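Local coordinates for protein dihydroorotase (Saccharomyces cerevisiae, PDB 6L0B) that catalyses the zinc-dependent, reversible ring closure of N-carbamoyl-L-aspartate to (S)-dihydroorotate, the third step of de novo pyrimidine biosynthesis, at residues A[12-17]-A[256-261]; A[38-43]-A[68-73]; A[227-232]-A[275-280]. One frame throughout, in Å; residues are numbered along the deposited sequence.

Contact 1 (A[12-17]-A[256-261]). With ZN (zinc ion), chain E; URF (5-fluorouracil), chain G.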
ATOM      1  N   ASP A  12      25.257  -9.797   8.172  1.00 43.48           N
ATOM      2  CA  ASP A  12      23.918  -9.528   7.638  1.00 44.35           C
ATOM      3  C   ASP A  12      23.283 -10.884   7.348  1.00 43.57           C
ATOM      4  O   ASP A  12      23.615 -11.542   6.357  1.00 40.99           O
ATOM      5  CB  ASP A  12      23.987  -8.664   6.371  1.00 43.20           C
ATOM      6  CG  ASP A  12      22.635  -8.536   5.638  1.00 43.96           C
ATOM      7  OD1 ASP A  12      21.580  -9.014   6.123  1.00 39.59           O
ATOM      8  OD2 ASP A  12      22.647  -7.937   4.538  1.00 46.70           O
ATOM      9  N   MET A  13      22.375 -11.305   8.223  1.00 47.31           N
ATOM     10  CA  MET A  13      21.864 -12.666   8.202  1.00 46.39           C
ATOM     11  C   MET A  13      20.589 -12.820   7.371  1.00 43.16           C
ATOM     12  O   MET A  13      19.743 -13.681   7.672  1.00 41.15           O
ATOM     13  CB  MET A  13      21.687 -13.127   9.638  1.00 45.87           C
ATOM     14  CG  MET A  13      23.009 -13.022  10.412  1.00 49.88           C
ATOM     15  SD  MET A  13      24.393 -14.131   9.929  1.00 53.18           S
ATOM     16  CE  MET A  13      25.165 -13.336   8.540  1.00 48.29           C
ATOM     17  N   HIS A  14      20.451 -12.024   6.306  1.00 42.92           N
ATOM     18  CA  HIS A  14      19.312 -12.122   5.391  1.00 39.35           C
ATOM     19  C   HIS A  14      19.697 -11.382   4.106  1.00 40.26           C
ATOM     20  O   HIS A  14      19.440 -10.186   3.971  1.00 44.88           O
ATOM     21  CB  HIS A  14      18.054 -11.550   5.991  1.00 34.82           C
ATOM     22  CG  HIS A  14      16.797 -12.005   5.314  1.00 34.72           C
ATOM     23  ND1 HIS A  14      15.765 -12.613   5.997  1.00 32.05           N
ATOM     24  CD2 HIS A  14      16.400 -11.935   4.019  1.00 32.89           C
ATOM     25  CE1 HIS A  14      14.788 -12.893   5.154  1.00 30.28           C
ATOM     26  NE2 HIS A  14      15.147 -12.492   3.951  1.00 30.55           N
ATOM     27  N   VAL A  15      20.283 -12.104   3.167  1.00 35.56           N
ATOM     28  CA  VAL A  15      20.822 -11.502   1.960  1.00 36.69           C
ATOM     29  C   VAL A  15      20.242 -12.227   0.754  1.00 39.77           C
ATOM     30  O   VAL A  15      20.057 -13.448   0.789  1.00 44.10           O
ATOM     31  CB  VAL A  15      22.364 -11.563   1.948  1.00 37.46           C
ATOM     32  CG1 VAL A  15      22.900 -10.993   0.649  1.00 38.96           C
ATOM     33  CG2 VAL A  15      22.965 -10.825   3.146  1.00 37.30           C
ATOM     34  N   HIS A  16      19.880 -11.468  -0.279  1.00 40.90           N
ATOM     35  CA  HIS A  16      19.576 -12.006  -1.599  1.00 38.49           C
ATOM     36  C   HIS A  16      20.522 -11.391  -2.627  1.00 41.05           C
ATOM     37  O   HIS A  16      20.652 -10.163  -2.673  1.00 42.40           O
ATOM     38  CB  HIS A  16      18.104 -11.750  -2.000  1.00 38.32           C
ATOM     39  CG  HIS A  16      17.096 -12.234  -1.000  1.00 34.30           C
ATOM     40  ND1 HIS A  16      16.170 -13.210  -1.295  1.00 32.71           N
ATOM     41  CD2 HIS A  16      16.850 -11.857   0.276  1.00 33.96           C
ATOM     42  CE1 HIS A  16      15.426 -13.446  -0.228  1.00 32.87           C
ATOM     43  NE2 HIS A  16      15.815 -12.636   0.738  1.00 34.23           N
ATOM     44  N   VAL A  17      21.148 -12.225  -3.473  1.00 42.65           N
ATOM     45  CA  VAL A  17      22.112 -11.755  -4.469  1.00 40.11           C
ATOM     46  C   VAL A  17      21.798 -12.243  -5.874  1.00 41.45           C
ATOM     47  O   VAL A  17      22.554 -11.942  -6.798  1.00 41.66           O
ATOM     48  CB  VAL A  17      23.578 -12.107  -4.122  1.00 38.45           C
ATOM     49  CG1 VAL A  17      24.013 -11.479  -2.802  1.00 37.13           C
ATOM     50  CG2 VAL A  17      23.787 -13.612  -4.154  1.00 39.81           C
ATOM     51  N   GLY A 256      19.488  -8.392   9.827  1.00 38.64           N
ATOM     52  CA  GLY A 256      19.325  -9.136   8.596  1.00 34.52           C
ATOM     53  C   GLY A 256      18.655  -8.238   7.570  1.00 34.77           C
ATOM     54  O   GLY A 256      17.462  -7.959   7.683  1.00 35.35           O
ATOM     55  N   SER A 257      19.394  -7.773   6.564  1.00 31.33           N
ATOM     56  CA  SER A 257      18.892  -6.671   5.751  1.00 35.23           C
ATOM     57  C   SER A 257      17.703  -7.055   4.874  1.00 36.06           C
ATOM     58  O   SER A 257      16.856  -6.207   4.599  1.00 36.76           O
ATOM     59  CB  SER A 257      19.998  -6.138   4.845  1.00 37.13           C
ATOM     60  OG  SER A 257      20.108  -6.961   3.684  1.00 39.80           O
ATOM     61  N   ASP A 258      17.621  -8.303   4.422  1.00 34.28           N
ATOM     62  CA  ASP A 258      16.736  -8.670   3.311  1.00 35.14           C
ATOM     63  C   ASP A 258      16.877  -7.675   2.165  1.00 35.28           C
ATOM     64  O   ASP A 258      15.899  -7.216   1.566  1.00 37.74           O
ATOM     65  CB  ASP A 258      15.277  -8.779   3.761  1.00 35.14           C
ATOM     66  CG  ASP A 258      14.339  -9.285   2.654  1.00 35.55           C
ATOM     67  OD1 ASP A 258      14.800  -9.936   1.690  1.00 36.32           O
ATOM     68  OD2 ASP A 258      13.124  -9.043   2.764  1.00 36.58           O
ATOM     69  N   SER A 259      18.111  -7.304   1.867  1.00 37.32           N
ATOM     70  CA  SER A 259      18.310  -6.542   0.650  1.00 37.48           C
ATOM     71  C   SER A 259      17.900  -7.448  -0.509  1.00 38.14           C
ATOM     72  O   SER A 259      18.480  -8.524  -0.684  1.00 37.14           O
ATOM     73  CB  SER A 259      19.757  -6.056   0.562  1.00 34.63           C
ATOM     74  OG  SER A 259      19.989  -5.306  -0.616  1.00 35.70           O
ATOM     75  N   ALA A 260      16.855  -7.059  -1.248  1.00 36.84           N
ATOM     76  CA  ALA A 260      16.267  -7.861  -2.327  1.00 38.41           C
ATOM     77  C   ALA A 260      16.276  -7.060  -3.628  1.00 39.18           C
ATOM     78  O   ALA A 260      15.318  -6.327  -3.931  1.00 37.63           O
ATOM     79  CB  ALA A 260      14.849  -8.293  -1.969  1.00 36.30           C
ATOM     80  N   PRO A 261      17.332  -7.186  -4.436  1.00 38.23           N
ATOM     81  CA  PRO A 261      17.441  -6.365  -5.651  1.00 38.19           C
ATOM     82  C   PRO A 261      16.521  -6.851  -6.762  1.00 36.98           C
ATOM     83  O   PRO A 261      16.263  -8.047  -6.885  1.00 37.20           O
ATOM     84  CB  PRO A 261      18.929  -6.485  -6.024  1.00 36.84           C
ATOM     85  CG  PRO A 261      19.390  -7.777  -5.382  1.00 35.76           C
ATOM     86  CD  PRO A 261      18.543  -7.989  -4.170  1.00 36.56           C
TER
HETATM   87 ZN    ZN E 401      14.157 -12.165   1.984  1.00 43.03          ZN
HETATM   88  N1  URF G 403      10.928 -10.092  -0.575  1.00 45.38           N
HETATM   89  C2  URF G 403      11.562 -11.288   0.035  1.00 43.88           C
HETATM   90  N3  URF G 403      12.536 -12.036  -0.815  1.00 40.36           N
HETATM   91  C4  URF G 403      12.838 -11.592  -2.173  1.00 38.84           C
HETATM   92  C5  URF G 403      12.188 -10.416  -2.759  1.00 41.44           C
HETATM   93  C6  URF G 403      11.245  -9.700  -1.938  1.00 42.81           C
HETATM   94  O2  URF G 403      11.298 -11.635   1.158  1.00 36.76           O
HETATM   95  O4  URF G 403      13.610 -12.125  -2.891  1.00 37.22           O
HETATM   96  F5  URF G 403      12.523 -10.100  -4.068  1.00 36.74           F
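H14, H16 and D258 meet at one zinc ion. H14 NE2 binds the metal at 2.2 Å, H16 NE2 at 2.1 Å and D258 OD1 at 2.3 Å. A fourth ligand atom comes from elsewhere. The side chains of H14 and D258 lie side by side, with ring and carboxylate planes 52° apart. CG of D258 is anti to its backbone N (chi1 -175°), and this carries the carboxylate to the metal. The two histidines form the HxH motif at the C-terminal end of the first barrel strand, as in other TIM-barrel amidohydrolases. D258 sits after strand 253-255, so the contact closes the barrel between first and last strands. Hydrogen bonds tie strand 11-15 to the loop that carries D258. D12 takes S257 N on OD1 (2.6 Å) and S257 OG on OD2 (2.9 Å). H14 N reaches the same OD1 from the opposite carboxylate face, making an Asx turn. S259 N bonds back to S257 OG in an ST turn, and H16 N donates to S259 O at 3.3 Å. 5-fluorouracil lies over one face of the H16 ring, and A260 CB lies 3.5 Å from C5 of the ligand. H16 ND1 is hydrogen-bonded to N43 OD1.

Contact 2 (A[38-43]-A[68-73]). With URF (5-fluorouracil), chain G.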
ATOM      1  N   ALA A  38      27.648 -12.876   5.509  1.00 43.91           N
ATOM      2  CA  ALA A  38      26.345 -12.754   4.877  1.00 44.14           C
ATOM      3  C   ALA A  38      25.711 -14.122   4.755  1.00 43.28           C
ATOM      4  O   ALA A  38      26.318 -15.030   4.175  1.00 46.08           O
ATOM      5  CB  ALA A  38      26.473 -12.134   3.481  1.00 45.23           C
ATOM      6  N   TYR A  39      24.466 -14.244   5.212  1.00 42.59           N
ATOM      7  CA  TYR A  39      23.683 -15.471   5.053  1.00 42.90           C
ATOM      8  C   TYR A  39      22.898 -15.400   3.742  1.00 40.91           C
ATOM      9  O   TYR A  39      22.015 -14.553   3.600  1.00 43.74           O
ATOM     10  CB  TYR A  39      22.740 -15.642   6.246  1.00 39.52           C
ATOM     11  CG  TYR A  39      21.932 -16.899   6.224  1.00 42.17           C
ATOM     12  CD1 TYR A  39      22.527 -18.125   6.469  1.00 45.34           C
ATOM     13  CD2 TYR A  39      20.560 -16.876   5.976  1.00 44.98           C
ATOM     14  CE1 TYR A  39      21.790 -19.302   6.465  1.00 43.87           C
ATOM     15  CE2 TYR A  39      19.805 -18.048   5.974  1.00 44.10           C
ATOM     16  CZ  TYR A  39      20.428 -19.260   6.222  1.00 45.73           C
ATOM     17  OH  TYR A  39      19.699 -20.434   6.232  1.00 47.39           O
ATOM     18  N   ILE A  40      23.206 -16.287   2.788  1.00 38.18           N
ATOM     19  CA  ILE A  40      22.645 -16.194   1.435  1.00 41.88           C
ATOM     20  C   ILE A  40      21.332 -16.974   1.357  1.00 42.44           C
ATOM     21  O   ILE A  40      21.228 -18.091   1.874  1.00 44.08           O
ATOM     22  CB  ILE A  40      23.652 -16.681   0.374  1.00 41.85           C
ATOM     23  CG1 ILE A  40      24.984 -15.957   0.545  1.00 43.96           C
ATOM     24  CG2 ILE A  40      23.134 -16.415  -1.057  1.00 35.69           C
ATOM     25  CD1 ILE A  40      24.860 -14.465   0.465  1.00 45.37           C
ATOM     26  N   MET A  41      20.325 -16.379   0.730  1.00 39.42           N
ATOM     27  CA  MET A  41      18.980 -16.941   0.666  1.00 40.06           C
ATOM     28  C   MET A  41      18.761 -17.776  -0.603  1.00 40.66           C
ATOM     29  O   MET A  41      19.479 -17.607  -1.600  1.00 37.55           O
ATOM     30  CB  MET A  41      17.942 -15.823   0.756  1.00 37.80           C
ATOM     31  CG  MET A  41      17.719 -15.314   2.195  1.00 40.21           C
ATOM     32  SD  MET A  41      17.242 -16.584   3.411  1.00 39.45           S
ATOM     33  CE  MET A  41      17.177 -15.578   4.919  1.00 36.58           C
ATOM     34  N   PRO A  42      17.836 -18.742  -0.583  1.00 43.94           N
ATOM     35  CA  PRO A  42      17.762 -19.745  -1.663  1.00 42.52           C
ATOM     36  C   PRO A  42      16.695 -19.532  -2.742  1.00 39.95           C
ATOM     37  O   PRO A  42      16.540 -20.424  -3.588  1.00 36.45           O
ATOM     38  CB  PRO A  42      17.427 -21.015  -0.871  1.00 45.90           C
ATOM     39  CG  PRO A  42      16.472 -20.492   0.237  1.00 43.92           C
ATOM     40  CD  PRO A  42      16.875 -19.047   0.503  1.00 43.83           C
ATOM     41  N   ASN A  43      15.964 -18.414  -2.750  1.00 38.13           N
ATOM     42  CA  ASN A  43      14.804 -18.258  -3.626  1.00 38.67           C
ATOM     43  C   ASN A  43      15.222 -17.801  -5.029  1.00 41.31           C
ATOM     44  O   ASN A  43      14.856 -16.730  -5.521  1.00 38.13           O
ATOM     45  CB  ASN A  43      13.809 -17.298  -2.995  1.00 38.21           C
ATOM     46  CG  ASN A  43      14.354 -15.890  -2.907  1.00 34.34           C
ATOM     47  OD1 ASN A  43      15.578 -15.704  -2.916  1.00 32.18           O
ATOM     48  ND2 ASN A  43      13.465 -14.899  -2.858  1.00 29.42           N
ATOM     49  N   THR A  68      34.494 -12.097   1.403  1.00 50.98           N
ATOM     50  CA  THR A  68      33.208 -12.163   2.091  1.00 48.81           C
ATOM     51  C   THR A  68      32.963 -13.607   2.504  1.00 45.18           C
ATOM     52  O   THR A  68      33.122 -14.527   1.698  1.00 49.23           O
ATOM     53  CB  THR A  68      32.044 -11.665   1.219  1.00 44.76           C
ATOM     54  OG1 THR A  68      32.336 -10.372   0.670  1.00 42.17           O
ATOM     55  CG2 THR A  68      30.757 -11.589   2.055  1.00 38.13           C
ATOM     56  N   THR A  69      32.606 -13.798   3.765  1.00 49.30           N
ATOM     57  CA  THR A  69      32.260 -15.112   4.283  1.00 47.75           C
ATOM     58  C   THR A  69      30.801 -15.386   3.968  1.00 51.38           C
ATOM     59  O   THR A  69      29.938 -14.541   4.241  1.00 50.95           O
ATOM     60  CB  THR A  69      32.511 -15.148   5.785  1.00 45.60           C
ATOM     61  OG1 THR A  69      33.823 -14.612   6.029  1.00 45.06           O
ATOM     62  CG2 THR A  69      32.372 -16.574   6.364  1.00 41.80           C
ATOM     63  N   PHE A  70      30.526 -16.565   3.393  1.00 50.21           N
ATOM     64  CA  PHE A  70      29.208 -16.905   2.854  1.00 44.68           C
ATOM     65  C   PHE A  70      28.608 -18.082   3.605  1.00 46.06           C
ATOM     66  O   PHE A  70      29.156 -19.188   3.584  1.00 49.22           O
ATOM     67  CB  PHE A  70      29.294 -17.213   1.370  1.00 37.65           C
ATOM     68  CG  PHE A  70      29.473 -15.996   0.528  1.00 39.30           C
ATOM     69  CD1 PHE A  70      28.492 -15.013   0.492  1.00 37.49           C
ATOM     70  CD2 PHE A  70      30.618 -15.829  -0.239  1.00 41.31           C
ATOM     71  CE1 PHE A  70      28.644 -13.900  -0.285  1.00 38.16           C
ATOM     72  CE2 PHE A  70      30.785 -14.701  -1.025  1.00 43.30           C
ATOM     73  CZ  PHE A  70      29.801 -13.734  -1.048  1.00 41.01           C
ATOM     74  N   LEU A  71      27.494 -17.831   4.283  1.00 48.29           N
ATOM     75  CA  LEU A  71      26.668 -18.880   4.856  1.00 48.38           C
ATOM     76  C   LEU A  71      25.495 -19.151   3.917  1.00 47.17           C
ATOM     77  O   LEU A  71      24.767 -18.227   3.536  1.00 44.18           O
ATOM     78  CB  LEU A  71      26.183 -18.489   6.251  1.00 48.40           C
ATOM     79  CG  LEU A  71      27.228 -17.856   7.183  1.00 48.97           C
ATOM     80  CD1 LEU A  71      26.642 -17.661   8.576  1.00 49.04           C
ATOM     81  CD2 LEU A  71      28.522 -18.676   7.258  1.00 44.67           C
ATOM     82  N   MET A  72      25.348 -20.404   3.510  1.00 46.09           N
ATOM     83  CA  MET A  72      24.352 -20.764   2.518  1.00 42.67           C
ATOM     84  C   MET A  72      23.163 -21.444   3.202  1.00 42.44           C
ATOM     85  O   MET A  72      23.206 -21.803   4.392  1.00 40.61           O
ATOM     86  CB  MET A  72      24.966 -21.640   1.427  1.00 36.93           C
ATOM     87  CG  MET A  72      26.221 -21.054   0.750  1.00 37.73           C
ATOM     88  SD  MET A  72      26.147 -19.458  -0.115  1.00 42.45           S
ATOM     89  CE  MET A  72      25.463 -19.933  -1.684  1.00 43.32           C
ATOM     90  N   SER A  73      22.090 -21.604   2.421  1.00 37.50           N
ATOM     91  CA  SER A  73      20.813 -22.102   2.900  1.00 38.19           C
ATOM     92  C   SER A  73      20.140 -22.917   1.813  1.00 41.71           C
ATOM     93  O   SER A  73      20.426 -22.760   0.625  1.00 41.13           O
ATOM     94  CB  SER A  73      19.868 -20.961   3.322  1.00 38.93           C
ATOM     95  OG  SER A  73      19.298 -20.265   2.224  1.00 40.79           O
TER
HETATM   96  N1  URF G 403      10.928 -10.092  -0.575  1.00 45.38           N
HETATM   97  C2  URF G 403      11.562 -11.288   0.035  1.00 43.88           C
HETATM   98  N3  URF G 403      12.536 -12.036  -0.815  1.00 40.36           N
HETATM   99  C4  URF G 403      12.838 -11.592  -2.173  1.00 38.84           C
HETATM  100  C5  URF G 403      12.188 -10.416  -2.759  1.00 41.44           C
HETATM  101  C6  URF G 403      11.245  -9.700  -1.938  1.00 42.81           C
HETATM  102  O2  URF G 403      11.298 -11.635   1.158  1.00 36.76           O
HETATM  103  O4  URF G 403      13.610 -12.125  -2.891  1.00 37.22           O
HETATM  104  F5  URF G 403      12.523 -10.100  -4.068  1.00 36.74           F
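Y39 and L71 cross at about a right angle, with L71 CB at the edge of the Y39 ring, 3.7 Å from CD1. With chi1 at -177°, the Y39 ring extends away from the backbone N along 68-73, past M72 O to S73. Its hydroxyl makes a weak hydrogen bond to N135. I40 turns to the other side of the strand. Its CG1 meets F70 CD1 at 3.6 Å, and the two side chains cross at a slant. M72 lies alongside I40 and points the same way. The M72 chain bends at chi2 and chi3, which brings SD to 3.7 Å from I40 CG1. Helix 51-64 covers F70 and M72 from outside. S73 OG donates a hydrogen bond to I40 O at 2.9 Å, in the carbonyl plane and on a lone pair. P42 CD packs against the same OG. The strand backbones pair in parallel, A38 with F70 and Y39 with L71. A38 N bonds to T69 O, L71 N to A38 O, and I40 N to L71 O at 2.6 Å with an N-H...O angle of 173°. Beyond the strand end, N43 ND2 donates to O4 of 5-fluorouracil at 2.8 Å. The strands belong to the beta-alpha-beta unit 37-40, 51-64, 69-71, the repeating element of a TIM barrel, with the ligand site at the C-terminal ends of the strands.

Contact 3 (A[227-232]-A[275-280]). With URF (5-fluorouracil), chain G.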
ATOM      1  N   ASN A 227       9.724   1.230  -2.258  1.00 35.37           N
ATOM      2  CA  ASN A 227       9.670   0.871  -0.852  1.00 33.94           C
ATOM      3  C   ASN A 227       8.712  -0.273  -0.567  1.00 33.55           C
ATOM      4  O   ASN A 227       8.548  -0.640   0.600  1.00 31.04           O
ATOM      5  CB  ASN A 227       9.249   2.083  -0.026  1.00 33.23           C
ATOM      6  CG  ASN A 227      10.260   3.204  -0.078  1.00 31.46           C
ATOM      7  OD1 ASN A 227      11.467   2.958  -0.152  1.00 37.23           O
ATOM      8  ND2 ASN A 227       9.777   4.442  -0.028  1.00 27.88           N
ATOM      9  N   PHE A 228       8.135  -0.891  -1.598  1.00 34.03           N
ATOM     10  CA  PHE A 228       7.219  -2.001  -1.370  1.00 33.89           C
ATOM     11  C   PHE A 228       8.034  -3.259  -1.146  1.00 34.89           C
ATOM     12  O   PHE A 228       8.979  -3.540  -1.898  1.00 34.37           O
ATOM     13  CB  PHE A 228       6.256  -2.210  -2.548  1.00 34.90           C
ATOM     14  CG  PHE A 228       5.360  -3.441  -2.405  1.00 35.61           C
ATOM     15  CD1 PHE A 228       4.475  -3.561  -1.341  1.00 35.11           C
ATOM     16  CD2 PHE A 228       5.407  -4.476  -3.341  1.00 34.60           C
ATOM     17  CE1 PHE A 228       3.658  -4.694  -1.215  1.00 35.42           C
ATOM     18  CE2 PHE A 228       4.593  -5.609  -3.217  1.00 31.16           C
ATOM     19  CZ  PHE A 228       3.728  -5.719  -2.164  1.00 33.64           C
ATOM     20  N   CYS A 229       7.697  -3.992  -0.089  1.00 33.20           N
ATOM     21  CA  CYS A 229       8.404  -5.227   0.217  1.00 34.90           C
ATOM     22  C   CYS A 229       7.472  -6.135   1.014  1.00 34.57           C
ATOM     23  O   CYS A 229       6.372  -5.732   1.408  1.00 37.06           O
ATOM     24  CB  CYS A 229       9.706  -4.931   0.977  1.00 35.40           C
ATOM     25  SG  CYS A 229       9.464  -4.470   2.707  1.00 38.11           S
ATOM     26  N   LYS A 230       7.907  -7.372   1.245  1.00 35.45           N
ATOM     27  CA  LYS A 230       7.140  -8.286   2.085  1.00 34.32           C
ATOM     28  C   LYS A 230       8.011  -8.731   3.253  1.00 33.51           C
ATOM     29  O   LYS A 230       9.209  -8.976   3.052  1.00 35.97           O
ATOM     30  CB  LYS A 230       6.645  -9.515   1.300  1.00 34.95           C
ATOM     31  CG  LYS A 230       5.692  -9.201   0.139  1.00 34.34           C
ATOM     32  CD  LYS A 230       4.467  -8.442   0.616  1.00 35.07           C
ATOM     33  CE  LYS A 230       3.527  -9.309   1.427  1.00 34.63           C
ATOM     34  NZ  LYS A 230       2.644 -10.147   0.556  1.00 33.36           N
ATOM     35  N   PRO A 231       7.508  -8.703   4.506  1.00 33.02           N
ATOM     36  CA  PRO A 231       6.186  -8.167   4.868  1.00 32.18           C
ATOM     37  C   PRO A 231       6.171  -6.651   4.716  1.00 32.67           C
ATOM     38  O   PRO A 231       7.217  -6.014   4.867  1.00 32.77           O
ATOM     39  CB  PRO A 231       6.014  -8.567   6.331  1.00 29.96           C
ATOM     40  CG  PRO A 231       7.049  -9.616   6.580  1.00 31.06           C
ATOM     41  CD  PRO A 231       8.180  -9.339   5.653  1.00 30.41           C
ATOM     42  N   VAL A 232       4.996  -6.102   4.389  1.00 30.54           N
ATOM     43  CA  VAL A 232       4.858  -4.669   4.172  1.00 30.63           C
ATOM     44  C   VAL A 232       5.202  -3.928   5.455  1.00 30.86           C
ATOM     45  O   VAL A 232       4.997  -4.425   6.579  1.00 32.15           O
ATOM     46  CB  VAL A 232       3.424  -4.301   3.729  1.00 32.98           C
ATOM     47  CG1 VAL A 232       3.031  -4.998   2.428  1.00 33.09           C
ATOM     48  CG2 VAL A 232       2.409  -4.614   4.827  1.00 31.99           C
ATOM     49  N   ALA A 275       8.105  -7.376  -5.031  1.00 35.89           N
ATOM     50  CA  ALA A 275       8.446  -7.021  -3.661  1.00 34.86           C
ATOM     51  C   ALA A 275       9.962  -7.016  -3.465  1.00 34.75           C
ATOM     52  O   ALA A 275      10.673  -7.856  -4.016  1.00 31.67           O
ATOM     53  CB  ALA A 275       7.802  -8.011  -2.690  1.00 34.47           C
ATOM     54  N   GLY A 276      10.456  -6.069  -2.661  1.00 32.20           N
ATOM     55  CA  GLY A 276      11.871  -6.034  -2.333  1.00 33.15           C
ATOM     56  C   GLY A 276      12.544  -4.676  -2.299  1.00 35.86           C
ATOM     57  O   GLY A 276      12.451  -3.870  -3.237  1.00 36.07           O
ATOM     58  N   VAL A 277      13.291  -4.428  -1.233  1.00 33.87           N
ATOM     59  CA  VAL A 277      14.025  -3.183  -1.089  1.00 33.82           C
ATOM     60  C   VAL A 277      15.502  -3.519  -1.138  1.00 34.67           C
ATOM     61  O   VAL A 277      15.966  -4.403  -0.408  1.00 35.40           O
ATOM     62  CB  VAL A 277      13.673  -2.465   0.223  1.00 35.34           C
ATOM     63  CG1 VAL A 277      14.603  -1.314   0.437  1.00 33.39           C
ATOM     64  CG2 VAL A 277      12.229  -1.995   0.188  1.00 33.32           C
ATOM     65  N   TYR A 278      16.243  -2.812  -1.985  1.00 36.28           N
ATOM     66  CA  TYR A 278      17.676  -3.047  -2.102  1.00 33.46           C
ATOM     67  C   TYR A 278      18.426  -2.086  -1.191  1.00 35.19           C
ATOM     68  O   TYR A 278      18.426  -0.866  -1.431  1.00 35.84           O
ATOM     69  CB  TYR A 278      18.162  -2.872  -3.531  1.00 34.88           C
ATOM     70  CG  TYR A 278      19.650  -2.989  -3.628  1.00 38.19           C
ATOM     71  CD1 TYR A 278      20.269  -4.214  -3.497  1.00 38.23           C
ATOM     72  CD2 TYR A 278      20.445  -1.861  -3.823  1.00 40.95           C
ATOM     73  CE1 TYR A 278      21.638  -4.327  -3.578  1.00 43.76           C
ATOM     74  CE2 TYR A 278      21.815  -1.961  -3.907  1.00 42.64           C
ATOM     75  CZ  TYR A 278      22.408  -3.196  -3.785  1.00 42.73           C
ATOM     76  OH  TYR A 278      23.772  -3.308  -3.865  1.00 41.80           O
ATOM     77  N   SER A 279      19.119  -2.648  -0.195  1.00 34.79           N
ATOM     78  CA  SER A 279      19.839  -1.866   0.796  1.00 33.98           C
ATOM     79  C   SER A 279      21.279  -2.325   1.003  1.00 35.08           C
ATOM     80  O   SER A 279      21.962  -1.762   1.868  1.00 37.61           O
ATOM     81  CB  SER A 279      19.096  -1.918   2.134  1.00 32.32           C
ATOM     82  OG  SER A 279      18.971  -3.264   2.549  1.00 33.14           O
ATOM     83  N   GLN A 280      21.691  -3.360   0.280  1.00 36.37           N
ATOM     84  CA  GLN A 280      23.050  -3.911   0.485  1.00 36.63           C
ATOM     85  C   GLN A 280      24.112  -2.806   0.431  1.00 37.98           C
ATOM     86  O   GLN A 280      24.784  -2.594   1.419  1.00 35.58           O
ATOM     87  CB  GLN A 280      23.345  -4.996  -0.553  1.00 36.06           C
ATOM     88  CG  GLN A 280      24.350  -6.037  -0.079  1.00 34.90           C
ATOM     89  CD  GLN A 280      23.799  -6.896   1.032  1.00 37.94           C
ATOM     90  OE1 GLN A 280      22.966  -7.773   0.810  1.00 40.10           O
ATOM     91  NE2 GLN A 280      24.262  -6.649   2.246  1.00 39.75           N
TER
HETATM   92  N1  URF G 403      10.928 -10.092  -0.575  1.00 45.38           N
HETATM   93  C2  URF G 403      11.562 -11.288   0.035  1.00 43.88           C
HETATM   94  N3  URF G 403      12.536 -12.036  -0.815  1.00 40.36           N
HETATM   95  C4  URF G 403      12.838 -11.592  -2.173  1.00 38.84           C
HETATM   96  C5  URF G 403      12.188 -10.416  -2.759  1.00 41.44           C
HETATM   97  C6  URF G 403      11.245  -9.700  -1.938  1.00 42.81           C
HETATM   98  O2  URF G 403      11.298 -11.635   1.158  1.00 36.76           O
HETATM   99  O4  URF G 403      13.610 -12.125  -2.891  1.00 37.22           O
HETATM  100  F5  URF G 403      12.523 -10.100  -4.068  1.00 36.74           F
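F228 and A275 meet along the CD2-CE2 side of the F228 ring. F228 CB starts off to one side of segment 275-280. A chi1 of 175° turns CG away from the backbone N and swings the ring back along A275. CD2 comes 4.0 Å from A275 CA. CE2, one atom further out, comes 4.0 Å from A275 CB. CZ, at the tip, lies farther from A275. The ring also packs on G223 of the second subunit. F228 O accepts a hydrogen bond from G276 N at 3.0 Å (N-H...O 161°), the one that joins the two segments. Apolar contacts flank this bond. K230 CG touches A275 CB at 3.7 Å, while the rest of its chain bends away and NZ is hydrogen-bonded to V104 O. V277 CG2 meets C229 CB at 4.0 Å and N227 O at 3.9 Å. On the ligand side, G276 CA lies 3.7 Å from C6 of 5-fluorouracil. The G276 backbone forms part of the wall of the ligand pocket. Segment 227-232 is in the loop that links helices 218-221 and 236-246, and N227 and V232 pack on W221 of the first. Segment 275-280 is in the loop between strand 253-255 and helix 283-293, with Y278 against helix 28-32.

How the contacts relate
From the N terminus, segment 12-17 comes first and meets 256-261, so contact 1 closes a loop of 238 residues. Contact 2 is nested inside it and closes a short loop around helix 51-64. Contact 3 opens at 227-232, still inside the loop of contact 1, and closes at 275-280, beyond it, so contacts 1 and 3 cross. Contacts 2 and 3 are in series and do not touch. Strands 11-15 and 37-40 are sheet neighbours and join contact 1 to contact 2. S259 OG joins contact 1 to contact 3 by bonding to the backbone N of S279 and Q280. All three reach 5-fluorouracil.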